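Local structure of major extracellular endoglucanase (Xanthomonas campestris pv. campestris, 4TUF) at residues D93-I96 and A97-A101. The protein hydrolyses internal beta-1,4-glucosidic linkages of cellulose, lichenin and cereal beta-D-glucans, its catalytic domain here being a TIM barrel of glycosyl hydrolase family 5. Numbering follows the deposited sequence.
Sequences DKVI and AEFNA. With 2HP (dihydrogenphosphate ion), chain E.
V95 and F99, one helical turn apart in helix 88-102, lie side by side and point the same way, with CG1 of V95 placed 3.4 Å from CE2 of the F99 ring. Two torsions bring them together: V95 turns CG1 away from its own backbone N and beside its carbonyl carbon (chi1 170°), towards the next turn, whereas the phenylalanine keeps CG opposite its carbonyl carbon (chi1 -74°). The ring meets the valine along its CD2-CE2 side, and CD2 also lies 3.4 Å from the carbonyl O of V95. That same oxygen takes the N-H of F99 at 3.0 Å in a nearly straight bond (173°), so one i to i+4 step joins the pair through both backbone and side chains. Bonds from A97 N to D93 O (3.1 Å) and from N100 N to I96 O (3.0 Å) continue the alpha-helical ladder, while E98 N makes weaker, more bent bonds to the carbonyls of K94 and V95.

The apolar side of this amphipathic helix packs inward, as befits an outer helix of the TIM barrel: F99 touches V57 and V106, and I96 touches L59 and L108, on strands 56-61 and 105-110. The polar ends of D93 and N100 find partners outside the helix. D93 forms a salt bridge with R142 and a hydrogen bond with Y143, both of helix 129-143, and N100 OD1 accepts the backbone N-H of Y148.

K94, extended until a bend near its amino end, brings CE to 3.3 Å and NZ to 3.4 Å from O3 of a dihydrogenphosphate ion, whose pocket also includes K43 and D82. The lysine charge probably helps hold this anion electrostatically, while the backbone bonds and the V95-F99 apolar contact join the two turns.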
# COMPACT_ATOMS: atom_id res chain seq x y z
N ASP A 93 -6.72 1.30 17.23
CA ASP A 93 -8.09 1.76 17.34
C ASP A 93 -8.15 3.29 17.37
O ASP A 93 -8.93 3.90 16.64
CB ASP A 93 -8.77 1.19 18.59
CG ASP A 93 -9.10 -0.28 18.46
OD1 ASP A 93 -8.90 -0.86 17.36
OD2 ASP A 93 -9.59 -0.86 19.45
N LYS A 94 -7.30 3.88 18.20
CA LYS A 94 -7.28 5.32 18.40
C LYS A 94 -6.77 6.09 17.17
O LYS A 94 -7.22 7.19 16.88
CB LYS A 94 -6.43 5.66 19.62
CG LYS A 94 -6.78 6.98 20.28
CD LYS A 94 -6.07 7.12 21.61
CE LYS A 94 -6.63 8.27 22.41
NZ LYS A 94 -8.05 8.02 22.79
N VAL A 95 -5.82 5.49 16.45
CA VAL A 95 -5.25 6.14 15.26
C VAL A 95 -6.25 6.14 14.10
O VAL A 95 -6.43 7.16 13.43
CB VAL A 95 -3.94 5.45 14.82
CG1 VAL A 95 -3.51 5.97 13.45
CG2 VAL A 95 -2.84 5.70 15.84
N ILE A 96 -6.88 5.00 13.86
CA ILE A 96 -7.90 4.89 12.82
C ILE A 96 -9.07 5.83 13.11
O ILE A 96 -9.64 6.44 12.20
CB ILE A 96 -8.38 3.44 12.67
CG1 ILE A 96 -7.31 2.62 11.95
CG2 ILE A 96 -9.68 3.36 11.89
CD1 ILE A 96 -7.43 1.13 12.17
N ALA A 97 -9.40 5.97 14.39
CA ALA A 97 -10.47 6.87 14.81
C ALA A 97 -10.10 8.33 14.54
O ALA A 97 -10.97 9.16 14.26
CB ALA A 97 -10.79 6.67 16.30
N GLU A 98 -8.81 8.64 14.62
CA GLU A 98 -8.33 10.00 14.40
C GLU A 98 -8.36 10.37 12.92
O GLU A 98 -8.83 11.45 12.55
CB GLU A 98 -6.91 10.18 14.95
CG GLU A 98 -6.28 11.53 14.61
CD GLU A 98 -6.99 12.70 15.27
OE1 GLU A 98 -7.79 12.48 16.21
OE2 GLU A 98 -6.73 13.86 14.86
N PHE A 99 -7.85 9.47 12.08
CA PHE A 99 -7.98 9.62 10.63
C PHE A 99 -9.43 9.82 10.24
O PHE A 99 -9.75 10.65 9.39
CB PHE A 99 -7.41 8.39 9.91
CG PHE A 99 -5.92 8.32 9.90
CD1 PHE A 99 -5.16 9.42 9.54
CD2 PHE A 99 -5.26 7.15 10.27
CE1 PHE A 99 -3.77 9.35 9.53
CE2 PHE A 99 -3.88 7.08 10.27
CZ PHE A 99 -3.13 8.18 9.90
N ASN A 100 -10.31 9.04 10.86
CA ASN A 100 -11.73 9.08 10.56
C ASN A 100 -12.36 10.42 10.92
O ASN A 100 -13.16 10.95 10.15
CB ASN A 100 -12.46 7.95 11.29
CG ASN A 100 -13.93 7.89 10.97
OD1 ASN A 100 -14.33 7.41 9.90
ND2 ASN A 100 -14.76 8.38 11.89
N ALA A 101 -11.98 10.95 12.07
CA ALA A 101 -12.51 12.23 12.54
C ALA A 101 -12.02 13.40 11.69
O ALA A 101 -12.70 14.41 11.57
CB ALA A 101 -12.14 12.45 14.00
P 2HP E . -7.54 11.99 23.67
O1 2HP E . -8.90 12.47 24.11
O2 2HP E . -6.52 13.08 23.87
O3 2HP E . -7.15 10.78 24.50
O4 2HP E . -7.60 11.61 22.21